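Local coordinates for phage-like element PBSX protein XepA (Bacillus subtilis, PDB 6IA5), which is of unknown function, belongs to the lytic cassette proteins of a prophage, assembles as a pentamer and does not seem to be involved in host cell lysis, at residues 79-93 / 112-126. Sequence-based numbering, arbitrary orientation.
Sequences EGTLFIEESDNNNVW and VYLSKRYYRFRYVNG. With ACT (acetate ion), chain B.
One carboxylate, that of E85, is gripped side-on by two arginines of the neighbouring strand in a salt-bridge network, and each guanidinium also lies flat on an aromatic ring. R120 comes in nearly coplanar with the carboxylate and donates hydrogen bonds from both NE and NH2 to E85 OE1, with NH2 at 2.8 Å. R122 approaches from above the carboxylate plane, donating from NE to OE1 and from NH2 to OE2 (2.9 Å), after a bend in its chain (chi3 60°) turns the guanidinium back over F83. There the planes are 14° apart and NH2 sits towards the ring's rim, an off-centre cation-pi contact. R120, extended from CG to NE, makes a cation-pi stack over the face of W93: its CZ is 3.6 Å from the centroid of the five-membered ring, and its CD rides over the six-membered ring.

Beneath this charged face, strands 80-87 and 118-125 pair antiparallel at the centre of a four-stranded sheet. The other face is apolar at I84, whose CG1 meets F121 CE1 at 3.6 Å. Further along that face E86 OE1 accepts hydrogen bonds from the backbone N of S115 (2.8 Å) and K116, tying down the turn before strand 118-125. D88 OD1 accepts them from R117 N and from L106 N of a neighbouring subunit.

With three arginine N-H groups on OE1 and T95 OG1 hydrogen-bonded to OE2, E85 is probably ionised, its charge shared between two arginines whose orientation the flanking rings probably help to fix.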
ATOM      1  N   GLU E  79     -31.785  28.029  -7.809  1.00 46.35           N
ATOM      2  CA  GLU E  79     -31.120  27.251  -6.781  1.00 47.19           C
ATOM      3  C   GLU E  79     -32.129  26.490  -5.908  1.00 45.99           C
ATOM      4  O   GLU E  79     -33.285  26.894  -5.728  1.00 45.26           O
ATOM      5  CB  GLU E  79     -30.172  28.128  -5.966  1.00 47.83           C
ATOM      6  CG  GLU E  79     -30.904  28.909  -4.897  1.00 55.64           C
ATOM      7  CD  GLU E  79     -30.081  29.801  -4.007  1.00 58.55           C
ATOM      8  OE1 GLU E  79     -30.624  30.260  -2.997  1.00 73.25           O
ATOM      9  OE2 GLU E  79     -28.916  30.044  -4.322  1.00 68.55           O
ATOM     10  N   GLY E  80     -31.643  25.373  -5.361  1.00 44.20           N
ATOM     11  CA  GLY E  80     -32.408  24.514  -4.471  1.00 39.77           C
ATOM     12  C   GLY E  80     -31.463  23.595  -3.707  1.00 39.95           C
ATOM     13  O   GLY E  80     -30.251  23.799  -3.737  1.00 37.61           O
ATOM     14  N   THR E  81     -32.034  22.589  -3.033  1.00 39.25           N
ATOM     15  CA  THR E  81     -31.259  21.635  -2.257  1.00 41.27           C
ATOM     16  C   THR E  81     -31.807  20.237  -2.500  1.00 37.66           C
ATOM     17  O   THR E  81     -33.015  20.035  -2.432  1.00 39.90           O
ATOM     18  CB  THR E  81     -31.332  21.947  -0.761  1.00 40.82           C
ATOM     19  OG1 THR E  81     -31.026  23.332  -0.640  1.00 46.63           O
ATOM     20  CG2 THR E  81     -30.323  21.175   0.061  1.00 36.86           C
ATOM     21  N   LEU E  82     -30.900  19.293  -2.802  1.00 35.04           N
ATOM     22  CA  LEU E  82     -31.274  17.886  -2.931  1.00 33.89           C
ATOM     23  C   LEU E  82     -30.859  17.119  -1.671  1.00 32.14           C
ATOM     24  O   LEU E  82     -29.730  17.241  -1.214  1.00 37.12           O
ATOM     25  CB  LEU E  82     -30.600  17.299  -4.182  1.00 34.73           C
ATOM     26  CG  LEU E  82     -30.764  15.785  -4.361  1.00 35.80           C
ATOM     27  CD1 LEU E  82     -32.243  15.428  -4.504  1.00 32.76           C
ATOM     28  CD2 LEU E  82     -29.961  15.305  -5.564  1.00 31.66           C
ATOM     29  N   PHE E  83     -31.792  16.337  -1.127  1.00 32.95           N
ATOM     30  CA  PHE E  83     -31.556  15.493   0.034  1.00 35.15           C
ATOM     31  C   PHE E  83     -31.726  14.037  -0.379  1.00 34.94           C
ATOM     32  O   PHE E  83     -32.665  13.700  -1.096  1.00 34.67           O
ATOM     33  CB  PHE E  83     -32.596  15.778   1.136  1.00 38.40           C
ATOM     34  CG  PHE E  83     -32.536  17.188   1.675  1.00 37.97           C
ATOM     35  CD1 PHE E  83     -31.600  17.555   2.631  1.00 39.41           C
ATOM     36  CD2 PHE E  83     -33.387  18.170   1.182  1.00 40.43           C
ATOM     37  CE1 PHE E  83     -31.513  18.868   3.077  1.00 40.69           C
ATOM     38  CE2 PHE E  83     -33.318  19.473   1.653  1.00 41.50           C
ATOM     39  CZ  PHE E  83     -32.381  19.817   2.603  1.00 37.84           C
ATOM     40  N   ILE E  84     -30.812  13.185   0.096  1.00 35.45           N
ATOM     41  CA  ILE E  84     -30.978  11.746   0.009  1.00 33.20           C
ATOM     42  C   ILE E  84     -31.307  11.273   1.413  1.00 30.86           C
ATOM     43  O   ILE E  84     -30.558  11.554   2.352  1.00 34.35           O
ATOM     44  CB  ILE E  84     -29.721  11.027  -0.540  1.00 32.40           C
ATOM     45  CG1 ILE E  84     -29.353  11.516  -1.946  1.00 30.85           C
ATOM     46  CG2 ILE E  84     -29.932   9.513  -0.504  1.00 30.56           C
ATOM     47  CD1 ILE E  84     -28.128  10.792  -2.547  1.00 31.15           C
ATOM     48  N   GLU E  85     -32.419  10.541   1.546  1.00 32.69           N
ATOM     49  CA  GLU E  85     -32.903  10.226   2.882  1.00 33.01           C
ATOM     50  C   GLU E  85     -33.257   8.747   2.986  1.00 32.43           C
ATOM     51  O   GLU E  85     -33.529   8.089   1.982  1.00 32.65           O
ATOM     52  CB  GLU E  85     -34.110  11.113   3.190  1.00 29.33           C
ATOM     53  CG  GLU E  85     -33.812  12.575   2.916  1.00 34.67           C
ATOM     54  CD  GLU E  85     -34.820  13.545   3.495  1.00 35.55           C
ATOM     55  OE1 GLU E  85     -36.015  13.421   3.131  1.00 34.27           O
ATOM     56  OE2 GLU E  85     -34.425  14.378   4.318  1.00 33.50           O
ATOM     57  N   GLU E  86     -33.281   8.253   4.225  1.00 33.86           N
ATOM     58  CA  GLU E  86     -33.509   6.845   4.484  1.00 34.80           C
ATOM     59  C   GLU E  86     -34.507   6.684   5.631  1.00 40.14           C
ATOM     60  O   GLU E  86     -34.640   7.568   6.488  1.00 40.68           O
ATOM     61  CB  GLU E  86     -32.191   6.185   4.875  1.00 35.15           C
ATOM     62  CG  GLU E  86     -31.185   6.112   3.733  1.00 34.78           C
ATOM     63  CD  GLU E  86     -29.946   5.332   4.131  1.00 39.56           C
ATOM     64  OE1 GLU E  86     -30.096   4.097   4.427  1.00 40.33           O
ATOM     65  OE2 GLU E  86     -28.854   5.973   4.191  1.00 38.81           O
ATOM     66  N   SER E  87     -35.185   5.532   5.644  1.00 34.15           N
ATOM     67  CA  SER E  87     -36.180   5.248   6.659  1.00 38.84           C
ATOM     68  C   SER E  87     -36.298   3.741   6.846  1.00 40.32           C
ATOM     69  O   SER E  87     -36.309   3.008   5.862  1.00 37.00           O
ATOM     70  CB  SER E  87     -37.520   5.815   6.229  1.00 38.23           C
ATOM     71  OG  SER E  87     -38.544   5.441   7.155  1.00 42.26           O
ATOM     72  N   ASP E  88     -36.444   3.297   8.107  1.00 38.29           N
ATOM     73  CA  ASP E  88     -36.730   1.897   8.371  1.00 40.94           C
ATOM     74  C   ASP E  88     -38.222   1.600   8.343  1.00 45.63           C
ATOM     75  O   ASP E  88     -38.599   0.438   8.217  1.00 52.02           O
ATOM     76  CB  ASP E  88     -36.005   1.389   9.616  1.00 44.27           C
ATOM     77  CG  ASP E  88     -34.690   0.724   9.222  1.00 44.36           C
ATOM     78  OD1 ASP E  88     -34.690  -0.012   8.178  1.00 38.08           O
ATOM     79  OD2 ASP E  88     -33.683   0.982   9.911  1.00 47.81           O
ATOM     80  N   ASN E  89     -39.078   2.633   8.419  1.00 44.90           N
ATOM     81  CA  ASN E  89     -40.512   2.356   8.457  1.00 43.42           C
ATOM     82  C   ASN E  89     -41.271   3.028   7.316  1.00 50.22           C
ATOM     83  O   ASN E  89     -42.491   2.943   7.271  1.00 48.36           O
ATOM     84  CB  ASN E  89     -41.135   2.735   9.804  1.00 44.18           C
ATOM     85  CG  ASN E  89     -40.905   4.186  10.168  1.00 50.27           C
ATOM     86  OD1 ASN E  89     -40.652   5.016   9.303  1.00 42.55           O
ATOM     87  ND2 ASN E  89     -40.971   4.502  11.453  1.00 52.35           N
ATOM     88  N   ASN E  90     -40.566   3.722   6.407  1.00 48.33           N
ATOM     89  CA  ASN E  90     -41.205   4.391   5.285  1.00 43.87           C
ATOM     90  C   ASN E  90     -42.146   5.486   5.792  1.00 44.61           C
ATOM     91  O   ASN E  90     -43.141   5.811   5.143  1.00 43.30           O
ATOM     92  CB  ASN E  90     -41.930   3.409   4.360  1.00 38.66           C
ATOM     93  CG  ASN E  90     -42.230   4.016   3.000  1.00 49.63           C
ATOM     94  OD1 ASN E  90     -41.626   5.016   2.599  1.00 46.75           O
ATOM     95  ND2 ASN E  90     -43.172   3.437   2.275  1.00 44.41           N
ATOM     96  N   ASN E  91     -41.812   6.068   6.945  1.00 48.09           N
ATOM     97  CA  ASN E  91     -42.673   7.061   7.561  1.00 50.93           C
ATOM     98  C   ASN E  91     -41.817   8.159   8.185  1.00 47.53           C
ATOM     99  O   ASN E  91     -42.024   9.335   7.931  1.00 43.96           O
ATOM    100  CB  ASN E  91     -43.587   6.436   8.616  1.00 59.51           C
ATOM    101  CG  ASN E  91     -44.585   7.448   9.131  1.00 65.98           C
ATOM    102  OD1 ASN E  91     -45.392   7.974   8.362  1.00 76.28           O
ATOM    103  ND2 ASN E  91     -44.506   7.757  10.415  1.00 74.73           N
ATOM    104  N   VAL E  92     -40.853   7.776   9.025  1.00 39.89           N
ATOM    105  CA  VAL E  92     -39.943   8.747   9.608  1.00 40.05           C
ATOM    106  C   VAL E  92     -38.607   8.645   8.867  1.00 43.16           C
ATOM    107  O   VAL E  92     -38.060   7.549   8.710  1.00 43.64           O
ATOM    108  CB  VAL E  92     -39.806   8.503  11.122  1.00 41.32           C
ATOM    109  CG1 VAL E  92     -38.747   9.389  11.756  1.00 38.62           C
ATOM    110  CG2 VAL E  92     -41.160   8.626  11.829  1.00 45.86           C
ATOM    111  N   TRP E  93     -38.103   9.801   8.412  1.00 42.51           N
ATOM    112  CA  TRP E  93     -36.983   9.902   7.480  1.00 43.73           C
ATOM    113  C   TRP E  93     -35.793  10.569   8.170  1.00 43.29           C
ATOM    114  O   TRP E  93     -35.971  11.541   8.895  1.00 43.15           O
ATOM    115  CB  TRP E  93     -37.427  10.663   6.218  1.00 37.42           C
ATOM    116  CG  TRP E  93     -38.381   9.828   5.421  1.00 40.34           C
ATOM    117  CD1 TRP E  93     -39.745   9.795   5.536  1.00 44.03           C
ATOM    118  CD2 TRP E  93     -38.043   8.822   4.443  1.00 40.09           C
ATOM    119  NE1 TRP E  93     -40.283   8.863   4.680  1.00 39.34           N
ATOM    120  CE2 TRP E  93     -39.260   8.244   3.997  1.00 39.74           C
ATOM    121  CE3 TRP E  93     -36.839   8.361   3.883  1.00 39.57           C
ATOM    122  CZ2 TRP E  93     -39.301   7.244   3.021  1.00 33.92           C
ATOM    123  CZ3 TRP E  93     -36.883   7.361   2.926  1.00 37.27           C
ATOM    124  CH2 TRP E  93     -38.097   6.805   2.506  1.00 37.76           C
ATOM    125  N   VAL E 112     -24.217   7.068  -2.385  1.00 27.17           N
ATOM    126  CA  VAL E 112     -24.561   6.897  -0.990  1.00 29.85           C
ATOM    127  C   VAL E 112     -24.894   5.426  -0.769  1.00 28.03           C
ATOM    128  O   VAL E 112     -25.780   4.892  -1.438  1.00 30.66           O
ATOM    129  CB  VAL E 112     -25.753   7.803  -0.624  1.00 29.08           C
ATOM    130  CG1 VAL E 112     -26.350   7.451   0.742  1.00 33.32           C
ATOM    131  CG2 VAL E 112     -25.374   9.275  -0.710  1.00 29.65           C
ATOM    132  N   TYR E 113     -24.154   4.781   0.142  1.00 29.02           N
ATOM    133  CA  TYR E 113     -24.356   3.375   0.462  1.00 32.07           C
ATOM    134  C   TYR E 113     -25.430   3.315   1.542  1.00 34.27           C
ATOM    135  O   TYR E 113     -25.295   3.975   2.571  1.00 30.77           O
ATOM    136  CB  TYR E 113     -23.033   2.705   0.852  1.00 30.17           C
ATOM    137  CG  TYR E 113     -22.137   2.490  -0.343  1.00 30.68           C
ATOM    138  CD1 TYR E 113     -21.445   3.555  -0.913  1.00 27.92           C
ATOM    139  CD2 TYR E 113     -22.051   1.247  -0.962  1.00 28.27           C
ATOM    140  CE1 TYR E 113     -20.640   3.384  -2.039  1.00 26.83           C
ATOM    141  CE2 TYR E 113     -21.253   1.060  -2.088  1.00 27.31           C
ATOM    142  CZ  TYR E 113     -20.544   2.127  -2.616  1.00 27.89           C
ATOM    143  OH  TYR E 113     -19.778   1.948  -3.727  1.00 31.34           O
ATOM    144  N   LEU E 114     -26.490   2.537   1.280  1.00 32.60           N
ATOM    145  CA  LEU E 114     -27.703   2.609   2.073  1.00 35.05           C
ATOM    146  C   LEU E 114     -27.630   1.617   3.230  1.00 36.24           C
ATOM    147  O   LEU E 114     -26.962   0.580   3.122  1.00 37.04           O
ATOM    148  CB  LEU E 114     -28.873   2.281   1.144  1.00 32.74           C
ATOM    149  CG  LEU E 114     -29.081   3.290   0.012  1.00 36.26           C
ATOM    150  CD1 LEU E 114     -30.107   2.752  -0.971  1.00 35.83           C
ATOM    151  CD2 LEU E 114     -29.504   4.663   0.571  1.00 35.14           C
ATOM    152  N   SER E 115     -28.365   1.913   4.311  1.00 34.75           N
ATOM    153  CA  SER E 115     -28.426   0.967   5.421  1.00 40.99           C
ATOM    154  C   SER E 115     -29.851   0.664   5.881  1.00 42.13           C
ATOM    155  O   SER E 115     -30.121  -0.469   6.256  1.00 45.52           O
ATOM    156  CB  SER E 115     -27.530   1.346   6.565  1.00 41.13           C
ATOM    157  OG  SER E 115     -27.523   2.742   6.714  1.00 42.78           O
ATOM    158  N   LYS E 116     -30.766   1.641   5.817  1.00 38.63           N
ATOM    159  CA  LYS E 116     -32.131   1.380   6.248  1.00 38.18           C
ATOM    160  C   LYS E 116     -32.895   0.758   5.084  1.00 39.29           C
ATOM    161  O   LYS E 116     -32.377   0.680   3.975  1.00 38.60           O
ATOM    162  CB  LYS E 116     -32.782   2.683   6.718  1.00 38.19           C
ATOM    163  CG  LYS E 116     -31.974   3.422   7.769  1.00 37.75           C
ATOM    164  CD  LYS E 116     -32.724   4.536   8.430  1.00 39.58           C
ATOM    165  CE  LYS E 116     -31.865   5.159   9.517  1.00 38.86           C
ATOM    166  NZ  LYS E 116     -32.537   6.336  10.119  1.00 45.32           N
ATOM    167  N   ARG E 117     -34.153   0.386   5.327  1.00 33.25           N
ATOM    168  CA  ARG E 117     -34.911  -0.365   4.346  1.00 36.65           C
ATOM    169  C   ARG E 117     -35.320   0.483   3.130  1.00 37.42           C
ATOM    170  O   ARG E 117     -35.341  -0.025   2.011  1.00 36.87           O
ATOM    171  CB  ARG E 117     -36.094  -1.057   5.017  1.00 37.16           C
ATOM    172  CG  ARG E 117     -36.925  -1.858   4.030  1.00 38.92           C
ATOM    173  CD  ARG E 117     -37.904  -2.756   4.749  1.00 40.39           C
ATOM    174  NE  ARG E 117     -38.723  -3.333   3.703  1.00 37.10           N
ATOM    175  CZ  ARG E 117     -39.691  -4.217   3.909  1.00 40.99           C
ATOM    176  NH1 ARG E 117     -40.004  -4.590   5.133  1.00 38.41           N
ATOM    177  NH2 ARG E 117     -40.354  -4.715   2.883  1.00 38.90           N
ATOM    178  N   TYR E 118     -35.661   1.760   3.344  1.00 33.35           N
ATOM    179  CA  TYR E 118     -36.255   2.603   2.314  1.00 34.53           C
ATOM    180  C   TYR E 118     -35.362   3.813   2.071  1.00 32.36           C
ATOM    181  O   TYR E 118     -34.766   4.336   3.017  1.00 33.80           O
ATOM    182  CB  TYR E 118     -37.634   3.119   2.760  1.00 34.76           C
ATOM    183  CG  TYR E 118     -38.619   2.022   3.075  1.00 36.99           C
ATOM    184  CD1 TYR E 118     -39.400   1.462   2.074  1.00 38.16           C
ATOM    185  CD2 TYR E 118     -38.743   1.518   4.362  1.00 38.18           C
ATOM    186  CE1 TYR E 118     -40.295   0.438   2.346  1.00 42.96           C
ATOM    187  CE2 TYR E 118     -39.628   0.495   4.652  1.00 39.30           C
ATOM    188  CZ  TYR E 118     -40.411  -0.033   3.639  1.00 42.33           C
ATOM    189  OH  TYR E 118     -41.288  -1.040   3.899  1.00 48.93           O
ATOM    190  N   TYR E 119     -35.300   4.249   0.806  1.00 31.10           N
ATOM    191  CA  TYR E 119     -34.570   5.455   0.436  1.00 31.72           C
ATOM    192  C   TYR E 119     -35.513   6.369  -0.345  1.00 34.63           C
ATOM    193  O   TYR E 119     -36.508   5.895  -0.903  1.00 31.61           O
ATOM    194  CB  TYR E 119     -33.297   5.121  -0.367  1.00 28.81           C
ATOM    195  CG  TYR E 119     -33.522   4.361  -1.650  1.00 30.07           C
ATOM    196  CD1 TYR E 119     -33.644   2.974  -1.647  1.00 29.21           C
ATOM    197  CD2 TYR E 119     -33.631   5.019  -2.872  1.00 28.77           C
ATOM    198  CE1 TYR E 119     -33.874   2.262  -2.816  1.00 27.33           C
ATOM    199  CE2 TYR E 119     -33.841   4.313  -4.053  1.00 27.38           C
ATOM    200  CZ  TYR E 119     -33.963   2.933  -4.024  1.00 29.38           C
ATOM    201  OH  TYR E 119     -34.212   2.250  -5.182  1.00 30.76           O
ATOM    202  N   ARG E 120     -35.173   7.672  -0.401  1.00 31.42           N
ATOM    203  CA  ARG E 120     -35.881   8.589  -1.274  1.00 33.05           C
ATOM    204  C   ARG E 120     -35.008   9.811  -1.521  1.00 29.89           C
ATOM    205  O   ARG E 120     -34.082  10.091  -0.747  1.00 33.28           O
ATOM    206  CB  ARG E 120     -37.195   9.059  -0.614  1.00 33.41           C
ATOM    207  CG  ARG E 120     -36.981  10.113   0.465  1.00 35.70           C
ATOM    208  CD  ARG E 120     -38.310  10.598   1.044  1.00 39.74           C
ATOM    209  NE  ARG E 120     -38.072  11.598   2.075  1.00 39.40           N
ATOM    210  CZ  ARG E 120     -39.025  12.108   2.857  1.00 41.44           C
ATOM    211  NH1 ARG E 120     -40.281  11.742   2.686  1.00 34.75           N
ATOM    212  NH2 ARG E 120     -38.718  12.964   3.819  1.00 37.61           N
ATOM    213  N   PHE E 121     -35.317  10.510  -2.618  1.00 27.55           N
ATOM    214  CA  PHE E 121     -34.832  11.855  -2.843  1.00 31.96           C
ATOM    215  C   PHE E 121     -35.938  12.823  -2.427  1.00 33.86           C
ATOM    216  O   PHE E 121     -37.119  12.572  -2.671  1.00 35.64           O
ATOM    217  CB  PHE E 121     -34.513  12.074  -4.326  1.00 33.00           C
ATOM    218  CG  PHE E 121     -33.244  11.412  -4.816  1.00 33.12           C
ATOM    219  CD1 PHE E 121     -32.497  10.580  -3.986  1.00 31.76           C
ATOM    220  CD2 PHE E 121     -32.809  11.618  -6.116  1.00 33.31           C
ATOM    221  CE1 PHE E 121     -31.335   9.964  -4.453  1.00 32.03           C
ATOM    222  CE2 PHE E 121     -31.657  10.990  -6.582  1.00 35.21           C
ATOM    223  CZ  PHE E 121     -30.926  10.166  -5.757  1.00 32.44           C
ATOM    224  N   ARG E 122     -35.517  13.929  -1.810  1.00 35.46           N
ATOM    225  CA  ARG E 122     -36.396  15.049  -1.519  1.00 37.75           C
ATOM    226  C   ARG E 122     -35.658  16.306  -1.963  1.00 33.50           C
ATOM    227  O   ARG E 122     -34.537  16.560  -1.528  1.00 36.40           O
ATOM    228  CB  ARG E 122     -36.780  15.054  -0.029  1.00 38.55           C
ATOM    229  CG  ARG E 122     -37.713  16.187   0.385  1.00 41.26           C
ATOM    230  CD  ARG E 122     -38.183  16.076   1.837  1.00 38.26           C
ATOM    231  NE  ARG E 122     -37.079  16.100   2.792  1.00 36.76           N
ATOM    232  CZ  ARG E 122     -36.467  17.194   3.254  1.00 41.24           C
ATOM    233  NH1 ARG E 122     -36.901  18.402   2.929  1.00 37.58           N
ATOM    234  NH2 ARG E 122     -35.397  17.085   4.023  1.00 38.37           N
ATOM    235  N   TYR E 123     -36.281  17.072  -2.861  1.00 33.49           N
ATOM    236  CA  TYR E 123     -35.670  18.273  -3.396  1.00 37.55           C
ATOM    237  C   TYR E 123     -36.495  19.486  -2.952  1.00 37.85           C
ATOM    238  O   TYR E 123     -37.691  19.530  -3.226  1.00 39.24           O
ATOM    239  CB  TYR E 123     -35.640  18.212  -4.923  1.00 35.02           C
ATOM    240  CG  TYR E 123     -34.880  19.363  -5.529  1.00 39.14           C
ATOM    241  CD1 TYR E 123     -35.471  20.610  -5.696  1.00 37.96           C
ATOM    242  CD2 TYR E 123     -33.550  19.215  -5.894  1.00 38.43           C
ATOM    243  CE1 TYR E 123     -34.760  21.676  -6.225  1.00 38.46           C
ATOM    244  CE2 TYR E 123     -32.821  20.274  -6.418  1.00 36.53           C
ATOM    245  CZ  TYR E 123     -33.433  21.509  -6.586  1.00 37.90           C
ATOM    246  OH  TYR E 123     -32.728  22.568  -7.093  1.00 37.92           O
ATOM    247  N   VAL E 124     -35.852  20.453  -2.283  1.00 37.62           N
ATOM    248  CA  VAL E 124     -36.536  21.664  -1.840  1.00 39.05           C
ATOM    249  C   VAL E 124     -36.065  22.843  -2.687  1.00 39.95           C
ATOM    250  O   VAL E 124     -34.886  23.201  -2.645  1.00 39.76           O
ATOM    251  CB  VAL E 124     -36.320  21.937  -0.339  1.00 36.70           C
ATOM    252  CG1 VAL E 124     -37.043  23.206   0.121  1.00 39.88           C
ATOM    253  CG2 VAL E 124     -36.721  20.744   0.528  1.00 33.82           C
ATOM    254  N   ASN E 125     -36.990  23.446  -3.450  1.00 37.37           N
ATOM    255  CA  ASN E 125     -36.665  24.609  -4.274  1.00 41.89           C
ATOM    256  C   ASN E 125     -36.419  25.819  -3.366  1.00 42.99           C
ATOM    257  O   ASN E 125     -37.033  25.915  -2.304  1.00 46.62           O
ATOM    258  CB  ASN E 125     -37.771  24.905  -5.293  1.00 40.13           C
ATOM    259  CG  ASN E 125     -37.424  26.018  -6.258  1.00 41.59           C
ATOM    260  OD1 ASN E 125     -36.260  26.207  -6.603  1.00 38.46           O
ATOM    261  ND2 ASN E 125     -38.430  26.759  -6.700  1.00 43.28           N
ATOM    262  N   GLY E 126     -35.508  26.711  -3.776  1.00 38.78           N
ATOM    263  CA  GLY E 126     -35.212  27.919  -3.020  1.00 42.45           C
ATOM    264  C   GLY E 126     -36.296  28.990  -3.229  1.00 46.56           C
ATOM    265  O   GLY E 126     -37.425  28.673  -3.619  1.00 44.48           O
TER
HETATM  266  C   ACT B 305     -36.244   5.537  11.095  1.00 65.84           C
HETATM  267  O   ACT B 305     -37.369   5.070  10.777  1.00 64.72           O
HETATM  268  OXT ACT B 305     -35.221   4.968  10.699  1.00 70.17           O
HETATM  269  CH3 ACT B 305     -36.041   6.768  11.961  1.00 63.55           C
HETATM  270  O   HOH W   1     -33.580  24.681  -1.088  1.00 46.04           O
HETATM  271  O   HOH W   2     -32.103   3.219   2.644  1.00 36.83           O
HETATM  272  O   HOH W   3     -26.706   4.675   4.831  1.00 38.61           O